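Local atomic coordinates of azurocidin (Homo sapiens, PDB entry 1A7S), a protein that binds heparin, kills many Gram-negative bacteria and attracts monocytes and fibroblasts, as a neutrophil granule serine protease homolog. Residues G56-E64 with G135-F143; C123-G134 with I170-C181. One frame throughout, in Å; residues are numbered along the deposited sequence.

Contact 1 (G56-E64 with G135-F143); sequences GAYDLRRRE and GRLSRFPRF. With NAG (2-acetamido-2-deoxy-beta-D-glucopyranose), chain B; EOH (ethanol), chain E.
Arg139 and Asp59 form the centre of this surface contact. The arginine can be followed outward from its backbone. Arg139 CB lies 3.4 Å from Asp59 OD1. Arg139 CG sits over one face of the Phe140 ring, offset toward its rim. CD runs beside Asp59 OD1. A bend at chi3 (-67°) turns the guanidinium side-on to the carboxylate. Arg139 NE meets Asp59 OD1 at 2.9 Å, almost straight, on the syn side but tilted from the carboxylate plane. Arg139 NH2 meets Asp59 OD2 at 2.9 Å, along the syn lone pair and in a more bent bond. The two planes stand 52° apart. Arg61 CD sits over the centre of one guanidinium face, next to NH1 and 3.7 Å from Arg139 CZ. Asp59 OD1 also accepts from Arg61 N, which arrives on the opposite face of the carboxylate and makes an Asx turn.

The backbones join where Leu60 N donates to Arg139 O at 2.8 Å. Beside this, Tyr58 CE2 touches Phe140 CD1 at 3.6 Å with the rings oblique. Tyr58 CE1 rests on Pro141 CD. The tyrosine hydroxyl bonds to Ala7 O.

The contact joins the loop between strands 51-55 and 69-77 to the approach of strand 142-148. It thus bridges the two barrels of the chymotrypsin-like fold. Arg62 NH2 adds a long salt bridge to Asp59 OD2, and it lies 3.5 Å from Arg139 NH2. Arg139 is the close partner of Asp59 and Arg62 a distant one, so the carboxylate probably offsets only part of the positive charge gathered here and is probably ionised.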
loop_
_atom_site.group_PDB
_atom_site.type_symbol
_atom_site.label_atom_id
_atom_site.label_comp_id
_atom_site.label_asym_id
_atom_site.label_seq_id
_atom_site.Cartn_x
_atom_site.Cartn_y
_atom_site.Cartn_z
ATOM N N GLY A 56 2.067 12.283 -5.053
ATOM C CA GLY A 56 3.141 13.048 -5.626
ATOM C C GLY A 56 4.247 13.444 -4.661
ATOM O O GLY A 56 5.095 14.255 -5.023
ATOM N N ALA A 57 4.263 12.871 -3.452
ATOM C CA ALA A 57 5.296 13.237 -2.505
ATOM C C ALA A 57 6.608 12.524 -2.781
ATOM O O ALA A 57 6.630 11.419 -3.314
ATOM C CB ALA A 57 4.845 12.882 -1.105
ATOM N N TYR A 58 7.694 13.148 -2.326
ATOM C CA TYR A 58 9.007 12.513 -2.329
ATOM C C TYR A 58 9.564 12.573 -0.911
ATOM O O TYR A 58 9.708 11.503 -0.255
ATOM C CB TYR A 58 9.945 13.124 -3.347
ATOM C CG TYR A 58 11.335 12.547 -3.361
ATOM C CD1 TYR A 58 11.464 11.206 -3.681
ATOM C CD2 TYR A 58 12.438 13.300 -3.027
ATOM C CE1 TYR A 58 12.641 10.574 -3.716
ATOM C CE2 TYR A 58 13.726 12.623 -3.063
ATOM C CZ TYR A 58 13.748 11.278 -3.380
ATOM O OH TYR A 58 15.005 10.603 -3.456
ATOM N N ASP A 59 9.941 13.751 -0.456
ATOM C CA ASP A 59 10.439 13.959 0.928
ATOM C C ASP A 59 9.291 14.422 1.803
ATOM O O ASP A 59 8.703 15.489 1.613
ATOM C CB ASP A 59 11.527 15.083 0.831
ATOM C CG ASP A 59 12.114 15.477 2.136
ATOM O OD1 ASP A 59 11.673 14.972 3.219
ATOM O OD2 ASP A 59 13.073 16.286 2.113
ATOM N N LEU A 60 8.889 13.588 2.757
ATOM C CA LEU A 60 7.778 13.881 3.586
ATOM C C LEU A 60 7.883 15.257 4.275
ATOM O O LEU A 60 6.853 15.842 4.582
ATOM C CB LEU A 60 7.602 12.821 4.696
ATOM C CG LEU A 60 7.159 11.450 4.297
ATOM C CD1 LEU A 60 7.085 10.498 5.447
ATOM C CD2 LEU A 60 5.850 11.475 3.505
ATOM N N ARG A 61 9.081 15.720 4.557
ATOM C CA ARG A 61 9.288 16.947 5.277
ATOM C C ARG A 61 9.337 18.179 4.387
ATOM O O ARG A 61 9.492 19.302 4.938
ATOM C CB ARG A 61 10.544 16.893 6.150
ATOM C CG ARG A 61 10.532 15.733 7.135
ATOM C CD ARG A 61 11.820 15.696 7.987
ATOM N NE ARG A 61 11.735 16.695 9.046
ATOM C CZ ARG A 61 11.452 16.444 10.319
ATOM N NH1 ARG A 61 11.505 15.224 10.833
ATOM N NH2 ARG A 61 11.265 17.478 11.123
ATOM N N ARG A 62 9.068 18.061 3.120
ATOM C CA ARG A 62 9.164 19.182 2.153
ATOM C C ARG A 62 7.793 19.432 1.565
ATOM O O ARG A 62 7.005 18.550 1.293
ATOM C CB ARG A 62 10.189 18.830 1.076
ATOM C CG ARG A 62 10.729 19.995 0.253
ATOM C CD ARG A 62 11.689 20.887 0.978
ATOM N NE ARG A 62 12.900 20.138 1.324
ATOM C CZ ARG A 62 13.807 20.545 2.203
ATOM N NH1 ARG A 62 13.690 21.693 2.849
ATOM N NH2 ARG A 62 14.827 19.717 2.510
ATOM N N ARG A 63 7.516 20.731 1.246
ATOM C CA ARG A 63 6.206 21.089 0.728
ATOM C C ARG A 63 5.913 20.592 -0.657
ATOM O O ARG A 63 4.790 20.187 -0.977
ATOM C CB ARG A 63 5.945 22.610 0.875
ATOM C CG ARG A 63 5.919 23.058 2.311
ATOM C CD ARG A 63 6.005 24.533 2.508
ATOM N NE ARG A 63 5.128 25.288 1.590
ATOM C CZ ARG A 63 5.415 26.582 1.381
ATOM N NH1 ARG A 63 6.173 27.166 2.347
ATOM N NH2 ARG A 63 5.073 27.257 0.350
ATOM N N GLU A 64 6.898 20.602 -1.539
ATOM C CA GLU A 64 6.796 20.072 -2.879
ATOM C C GLU A 64 5.533 20.445 -3.619
ATOM O O GLU A 64 4.826 19.636 -4.238
ATOM C CB GLU A 64 6.900 18.515 -2.750
ATOM C CG GLU A 64 8.132 18.055 -2.098
ATOM C CD GLU A 64 8.260 16.572 -1.850
ATOM O OE1 GLU A 64 7.223 15.903 -1.651
ATOM O OE2 GLU A 64 9.445 16.079 -1.865
ATOM N N GLY A 135 11.277 2.373 15.259
ATOM C CA GLY A 135 12.184 3.411 14.806
ATOM C C GLY A 135 11.494 4.503 14.012
ATOM O O GLY A 135 10.293 4.483 13.778
ATOM N N ARG A 136 12.188 5.550 13.701
ATOM C CA ARG A 136 11.672 6.653 12.948
ATOM C C ARG A 136 11.337 6.245 11.538
ATOM O O ARG A 136 12.010 5.400 10.928
ATOM C CB ARG A 136 12.742 7.806 12.876
ATOM C CG ARG A 136 13.116 8.334 14.227
ATOM C CD ARG A 136 14.403 9.223 14.141
ATOM N NE ARG A 136 14.071 10.424 13.388
ATOM C CZ ARG A 136 14.921 11.397 13.190
ATOM N NH1 ARG A 136 16.121 11.335 13.711
ATOM N NH2 ARG A 136 14.534 12.449 12.534
ATOM N N LEU A 137 10.351 6.907 10.970
ATOM C CA LEU A 137 10.025 6.832 9.550
ATOM C C LEU A 137 11.208 7.366 8.743
ATOM O O LEU A 137 12.069 8.084 9.242
ATOM C CB LEU A 137 8.811 7.648 9.213
ATOM C CG LEU A 137 7.464 7.306 9.829
ATOM C CD1 LEU A 137 6.445 8.353 9.418
ATOM C CD2 LEU A 137 6.998 5.924 9.490
ATOM N N SER A 138 11.189 7.016 7.450
ATOM C CA SER A 138 12.134 7.587 6.515
ATOM C C SER A 138 11.482 8.757 5.797
ATOM O O SER A 138 10.357 8.652 5.284
ATOM C CB SER A 138 12.494 6.498 5.461
ATOM O OG SER A 138 13.277 7.106 4.445
ATOM N N ARG A 139 12.171 9.903 5.752
ATOM C CA ARG A 139 11.587 11.049 5.027
ATOM C C ARG A 139 11.521 10.832 3.536
ATOM O O ARG A 139 10.671 11.382 2.856
ATOM C CB ARG A 139 12.322 12.363 5.367
ATOM C CG ARG A 139 13.754 12.445 4.817
ATOM C CD ARG A 139 14.506 13.637 5.421
ATOM N NE ARG A 139 13.943 14.893 4.978
ATOM C CZ ARG A 139 14.401 16.105 5.328
ATOM N NH1 ARG A 139 15.222 16.201 6.387
ATOM N NH2 ARG A 139 13.988 17.151 4.737
ATOM N N PHE A 140 12.439 10.017 3.020
ATOM C CA PHE A 140 12.430 9.659 1.577
ATOM C C PHE A 140 11.791 8.304 1.412
ATOM O O PHE A 140 11.868 7.413 2.290
ATOM C CB PHE A 140 13.875 9.629 1.053
ATOM C CG PHE A 140 14.607 10.950 1.177
ATOM C CD1 PHE A 140 14.199 12.063 0.509
ATOM C CD2 PHE A 140 15.669 11.067 2.049
ATOM C CE1 PHE A 140 14.888 13.262 0.635
ATOM C CE2 PHE A 140 16.316 12.274 2.229
ATOM C CZ PHE A 140 15.946 13.365 1.512
ATOM N N PRO A 141 11.181 8.013 0.274
ATOM C CA PRO A 141 10.678 6.686 0.038
ATOM C C PRO A 141 11.883 5.709 -0.134
ATOM O O PRO A 141 12.914 6.140 -0.623
ATOM C CB PRO A 141 9.852 6.785 -1.240
ATOM C CG PRO A 141 9.999 8.198 -1.709
ATOM C CD PRO A 141 11.197 8.789 -0.979
ATOM N N ARG A 142 11.685 4.506 0.331
ATOM C CA ARG A 142 12.710 3.444 0.169
ATOM C C ARG A 142 12.013 2.252 -0.476
ATOM O O ARG A 142 10.808 2.113 -0.359
ATOM C CB ARG A 142 13.382 3.131 1.493
ATOM C CG ARG A 142 14.031 4.316 2.154
ATOM C CD ARG A 142 14.783 3.936 3.398
ATOM N NE ARG A 142 16.027 3.218 3.069
ATOM C CZ ARG A 142 17.162 3.765 2.705
ATOM N NH1 ARG A 142 17.383 5.050 2.569
ATOM N NH2 ARG A 142 18.193 2.910 2.398
ATOM N N PHE A 143 12.796 1.354 -1.089
ATOM C CA PHE A 143 12.260 0.199 -1.757
ATOM C C PHE A 143 13.162 -0.987 -1.617
ATOM O O PHE A 143 14.396 -0.882 -1.472
ATOM C CB PHE A 143 11.910 0.509 -3.214
ATOM C CG PHE A 143 13.129 0.656 -4.098
ATOM C CD1 PHE A 143 13.895 1.811 -4.075
ATOM C CD2 PHE A 143 13.519 -0.366 -4.941
ATOM C CE1 PHE A 143 15.081 1.920 -4.786
ATOM C CE2 PHE A 143 14.666 -0.203 -5.711
ATOM C CZ PHE A 143 15.439 0.941 -5.602
HETATM C C1 NAG B . 16.595 -5.511 -7.441
HETATM C C2 NAG B . 17.872 -4.741 -6.965
HETATM C C3 NAG B . 18.610 -4.238 -8.195
HETATM C C4 NAG B . 19.007 -5.545 -9.017
HETATM C C5 NAG B . 17.641 -6.106 -9.477
HETATM C C6 NAG B . 17.756 -7.459 -10.134
HETATM C C7 NAG B . 17.515 -3.466 -4.858
HETATM C C8 NAG B . 16.898 -2.287 -4.179
HETATM N N2 NAG B . 17.431 -3.530 -6.208
HETATM O O3 NAG B . 19.814 -3.661 -7.811
HETATM O O4 NAG B . 19.702 -4.990 -10.180
HETATM O O5 NAG B . 17.004 -6.611 -8.283
HETATM O O6 NAG B . 18.836 -8.173 -9.596
HETATM O O7 NAG B . 18.015 -4.361 -4.257
HETATM C C1 EOH E . 8.054 11.668 -6.077
HETATM C C2 EOH E . 8.319 10.524 -5.278
HETATM O O EOH E . 7.364 12.893 -6.197
#

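Contact 2 (C123-G134 with I170-C181). With EOH (ethanol), chain G; EOH (ethanol), chain L; EOH (ethanol), chain K.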
loop_
_atom_site.group_PDB
_atom_site.type_symbol
_atom_site.label_atom_id
_atom_site.label_comp_id
_atom_site.label_asym_id
_atom_site.label_seq_id
_atom_site.Cartn_x
_atom_site.Cartn_y
_atom_site.Cartn_z
ATOM N N CYS A 123 9.167 -9.274 -6.920
ATOM C CA CYS A 123 8.332 -8.101 -6.731
ATOM C C CYS A 123 9.185 -6.995 -6.050
ATOM O O CYS A 123 10.335 -7.209 -5.688
ATOM C CB CYS A 123 7.164 -8.479 -5.808
ATOM S SG CYS A 123 6.196 -9.906 -6.284
ATOM N N GLN A 124 8.560 -5.848 -5.869
ATOM C CA GLN A 124 9.112 -4.769 -5.062
ATOM C C GLN A 124 8.011 -4.220 -4.133
ATOM O O GLN A 124 6.850 -4.300 -4.445
ATOM C CB GLN A 124 9.654 -3.603 -5.901
ATOM C CG GLN A 124 10.854 -3.982 -6.736
ATOM C CD GLN A 124 11.532 -2.883 -7.455
ATOM O OE1 GLN A 124 12.817 -2.897 -7.579
ATOM N NE2 GLN A 124 10.877 -1.909 -7.917
ATOM N N VAL A 125 8.495 -3.667 -3.023
ATOM C CA VAL A 125 7.664 -2.920 -2.114
ATOM C C VAL A 125 8.370 -1.638 -1.758
ATOM O O VAL A 125 9.630 -1.698 -1.499
ATOM C CB VAL A 125 7.207 -3.755 -0.910
ATOM C CG1 VAL A 125 8.290 -4.350 -0.106
ATOM C CG2 VAL A 125 6.181 -2.998 -0.128
ATOM N N ALA A 126 7.739 -0.535 -1.730
ATOM C CA ALA A 126 8.262 0.775 -1.438
ATOM C C ALA A 126 7.395 1.459 -0.377
ATOM O O ALA A 126 6.193 1.270 -0.296
ATOM C CB ALA A 126 8.347 1.618 -2.695
ATOM N N GLY A 127 8.003 2.383 0.366
ATOM C CA GLY A 127 7.302 3.122 1.355
ATOM C C GLY A 127 8.182 4.014 2.179
ATOM O O GLY A 127 9.415 3.994 2.023
ATOM N N TRP A 128 7.559 4.764 3.070
ATOM C CA TRP A 128 8.230 5.714 3.943
ATOM C C TRP A 128 8.399 5.147 5.353
ATOM O O TRP A 128 8.721 5.898 6.296
ATOM C CB TRP A 128 7.507 7.028 3.982
ATOM C CG TRP A 128 7.572 7.874 2.750
ATOM C CD1 TRP A 128 8.566 8.780 2.487
ATOM C CD2 TRP A 128 6.667 7.949 1.661
ATOM N NE1 TRP A 128 8.312 9.418 1.304
ATOM C CE2 TRP A 128 7.158 8.935 0.770
ATOM C CE3 TRP A 128 5.482 7.264 1.328
ATOM C CZ2 TRP A 128 6.505 9.246 -0.416
ATOM C CZ3 TRP A 128 4.826 7.615 0.162
ATOM C CH2 TRP A 128 5.352 8.606 -0.681
ATOM N N GLY A 129 8.177 3.844 5.535
ATOM C CA GLY A 129 8.243 3.261 6.863
ATOM C C GLY A 129 9.589 3.230 7.472
ATOM O O GLY A 129 10.621 3.580 6.876
ATOM N N SER A 130 9.630 2.819 8.760
ATOM C CA SER A 130 10.876 2.725 9.497
ATOM C C SER A 130 11.745 1.552 9.028
ATOM O O SER A 130 11.350 0.745 8.184
ATOM C CB SER A 130 10.540 2.499 10.986
ATOM O OG SER A 130 9.862 1.254 11.149
ATOM N N GLN A 131 12.909 1.457 9.622
ATOM C CA GLN A 131 13.921 0.418 9.388
ATOM C C GLN A 131 13.950 -0.640 10.458
ATOM O O GLN A 131 14.627 -1.663 10.341
ATOM C CB GLN A 131 15.291 0.924 9.070
ATOM C CG GLN A 131 15.439 1.667 7.731
ATOM C CD GLN A 131 14.568 2.882 7.645
ATOM O OE1 GLN A 131 14.774 3.815 8.411
ATOM N NE2 GLN A 131 13.540 2.875 6.802
ATOM N N ARG A 132 13.268 -0.404 11.564
ATOM C CA ARG A 132 13.183 -1.300 12.676
ATOM C C ARG A 132 11.875 -1.002 13.422
ATOM O O ARG A 132 11.389 0.137 13.394
ATOM C CB ARG A 132 14.376 -1.179 13.623
ATOM C CG ARG A 132 14.530 0.111 14.323
ATOM C CD ARG A 132 15.688 0.211 15.320
ATOM N NE ARG A 132 15.667 1.486 16.006
ATOM C CZ ARG A 132 14.904 1.827 17.026
ATOM N NH1 ARG A 132 14.246 0.883 17.718
ATOM N NH2 ARG A 132 14.907 3.077 17.438
ATOM N N SER A 133 11.347 -1.987 14.092
ATOM C CA SER A 133 10.118 -1.767 14.863
ATOM C C SER A 133 10.422 -0.711 15.921
ATOM O O SER A 133 11.380 -0.789 16.628
ATOM C CB SER A 133 9.803 -3.147 15.521
ATOM O OG SER A 133 8.722 -2.874 16.446
ATOM N N GLY A 134 9.569 0.307 15.990
ATOM C CA GLY A 134 9.709 1.433 16.898
ATOM C C GLY A 134 10.672 2.497 16.456
ATOM O O GLY A 134 10.850 3.506 17.176
ATOM N N ILE A 170 8.781 -4.831 4.976
ATOM C CA ILE A 170 7.973 -3.750 5.508
ATOM C C ILE A 170 8.216 -3.481 6.948
ATOM O O ILE A 170 8.685 -4.349 7.717
ATOM C CB ILE A 170 6.473 -4.020 5.229
ATOM C CG1 ILE A 170 5.939 -5.199 6.020
ATOM C CG2 ILE A 170 6.211 -4.172 3.719
ATOM C CD1 ILE A 170 4.461 -5.559 5.798
ATOM N N CYS A 171 7.886 -2.311 7.409
ATOM C CA CYS A 171 7.959 -1.971 8.806
ATOM C C CYS A 171 6.924 -0.951 9.189
ATOM O O CYS A 171 5.990 -0.648 8.403
ATOM C CB CYS A 171 9.385 -1.665 9.224
ATOM S SG CYS A 171 9.822 -1.864 10.964
ATOM N N ASN A 172 6.983 -0.341 10.342
ATOM C CA ASN A 172 6.008 0.647 10.786
ATOM C C ASN A 172 5.921 1.767 9.773
ATOM O O ASN A 172 6.908 2.304 9.341
ATOM C CB ASN A 172 6.459 1.227 12.135
ATOM C CG ASN A 172 6.915 0.303 13.185
ATOM O OD1 ASN A 172 7.718 0.621 14.012
ATOM N ND2 ASN A 172 6.379 -0.921 13.249
ATOM N N GLY A 173 4.675 2.115 9.347
ATOM C CA GLY A 173 4.477 3.184 8.376
ATOM C C GLY A 173 4.310 2.672 6.971
ATOM O O GLY A 173 3.957 3.437 6.038
ATOM N N ASP A 174 4.639 1.412 6.726
ATOM C CA ASP A 174 4.434 0.792 5.414
ATOM C C ASP A 174 3.088 0.124 5.277
ATOM O O ASP A 174 2.792 -0.386 4.174
ATOM C CB ASP A 174 5.548 -0.175 5.096
ATOM C CG ASP A 174 6.902 0.505 4.966
ATOM O OD1 ASP A 174 6.986 1.596 4.354
ATOM O OD2 ASP A 174 7.894 -0.088 5.534
ATOM N N GLY A 175 2.291 0.010 6.339
ATOM C CA GLY A 175 0.972 -0.632 6.179
ATOM C C GLY A 175 0.210 0.034 5.082
ATOM O O GLY A 175 0.241 1.243 4.911
ATOM N N GLY A 176 -0.482 -0.773 4.272
ATOM C CA GLY A 176 -1.203 -0.264 3.169
ATOM C C GLY A 176 -0.485 -0.062 1.890
ATOM O O GLY A 176 -1.091 0.084 0.812
ATOM N N THR A 177 0.849 -0.021 1.901
ATOM C CA THR A 177 1.596 0.188 0.667
ATOM C C THR A 177 1.524 -1.005 -0.252
ATOM O O THR A 177 1.391 -2.152 0.210
ATOM C CB THR A 177 3.069 0.605 1.017
ATOM O OG1 THR A 177 3.532 1.489 0.019
ATOM C CG2 THR A 177 3.974 -0.589 1.155
ATOM N N PRO A 178 1.555 -0.841 -1.557
ATOM C CA PRO A 178 1.335 -1.955 -2.461
ATOM C C PRO A 178 2.591 -2.806 -2.661
ATOM O O PRO A 178 3.717 -2.352 -2.678
ATOM C CB PRO A 178 0.948 -1.251 -3.766
ATOM C CG PRO A 178 1.688 0.059 -3.719
ATOM C CD PRO A 178 1.605 0.473 -2.265
ATOM N N LEU A 179 2.312 -4.057 -2.908
ATOM C CA LEU A 179 3.309 -5.029 -3.424
ATOM C C LEU A 179 3.096 -5.055 -4.949
ATOM O O LEU A 179 1.980 -5.368 -5.384
ATOM C CB LEU A 179 3.018 -6.436 -2.831
ATOM C CG LEU A 179 3.949 -7.529 -3.413
ATOM C CD1 LEU A 179 5.354 -7.341 -2.886
ATOM C CD2 LEU A 179 3.404 -8.909 -3.040
ATOM N N VAL A 180 4.148 -4.723 -5.722
ATOM C CA VAL A 180 4.058 -4.676 -7.144
ATOM C C VAL A 180 4.861 -5.833 -7.749
ATOM O O VAL A 180 6.040 -5.936 -7.507
ATOM C CB VAL A 180 4.573 -3.344 -7.719
ATOM C CG1 VAL A 180 4.485 -3.357 -9.196
ATOM C CG2 VAL A 180 3.712 -2.203 -7.114
ATOM N N CYS A 181 4.168 -6.647 -8.505
ATOM C CA CYS A 181 4.801 -7.778 -9.198
ATOM C C CYS A 181 4.313 -7.715 -10.645
ATOM O O CYS A 181 3.121 -7.609 -10.878
ATOM C CB CYS A 181 4.407 -9.139 -8.584
ATOM S SG CYS A 181 4.395 -9.271 -6.814
HETATM C C1 EOH G . 5.524 -0.155 -4.639
HETATM C C2 EOH G . 6.584 -1.000 -5.227
HETATM O O EOH G . 5.296 -0.228 -3.184
HETATM C C1 EOH L . 5.188 -3.472 10.373
HETATM C C2 EOH L . 5.587 -4.759 9.776
HETATM O O EOH L . 5.906 -3.170 11.621
HETATM C C1 EOH K . 15.682 5.043 14.482
HETATM C C2 EOH K . 15.164 5.686 15.756
HETATM O O EOH K . 15.953 3.629 14.700
HETATM O O HOH W 1 4.729 4.257 3.362
HETATM O O HOH W 2 6.281 -1.766 16.174
#
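Asp174 turns its CG anti to its own carbonyl carbon (chi1 -64°), which carries the carboxylate to Gly129. Asp174 OD1 takes Gly129 N at 2.8 Å from above the carboxylate plane. Asn172 has the same first rotation (chi1 -46°), and its amide reaches the far end of the other segment. There Gly134 N donates to Asn172 OD1 at 2.7 Å, in the carbonyl plane. The main chain of the same asparagine is used too: Asn172 O accepts Ser130 N at 2.8 Å. A water joins Asn172 ND2 to Ser133 OG, and another joins Trp128 N to Gly173 O.

Asp174 OD2 has two partners. Cys171 N meets Asp174 OD2 at 2.9 Å on the anti lone pair, within the type II turn Cys171-Asp174. The amino terminus, Ile1 N, is its partner outside these segments. This aspartate-to-N-terminus bond is the hallmark of an activated chymotrypsin-like protease. The run Gly173-Pro178 reads GDGGTP, where active relatives have GDSGGP. Gly175 occupies the place of their nucleophilic serine, consistent with a protease homolog.

Beyond this loop, Thr177 OG1 donates to Ala126 O at 2.7 Å, almost in line with the carbonyl bond. Thr177 CG2 lies 3.5 Å from Val125 CG2, the two side chains crossing at about a right angle. An ethanol, probably from the crystallisation liquor, links Ala126 N to Pro178 O through its oxygen. Strands 123-127 and 178-181 run antiparallel. Gln124 and Val180 form a hydrogen-bonded pair, with Gln124 N to Val180 O at 3.0 Å. Leu179 CD1 packs on Cys123 CB, next to the disulfide of Cys123 with Cys181 (chi3 97°), which joins the two strands covalently, near the start of one and at the end of the other.

From the N terminus, the chain builds three strands of the first barrel before strand 51-55 leads into the loop 56-64. Contact 1 closes about 70 residues later, when 135-143 returns to that loop. The first half of contact 2, 123-134, lies just before this return. Its partner 170-181 comes after it, so the two contacts cross along the chain. Contact 1 ties the first barrel to the second; contact 2 works within the second. They meet directly: Arg142 N probably bonds to Gly127 O where strands 122-127 and 142-148 are neighbours, and Ser138 N to Trp128 O in the loops just beyond. Trp128 also reaches across, its NE1 bonding to Tyr58 O.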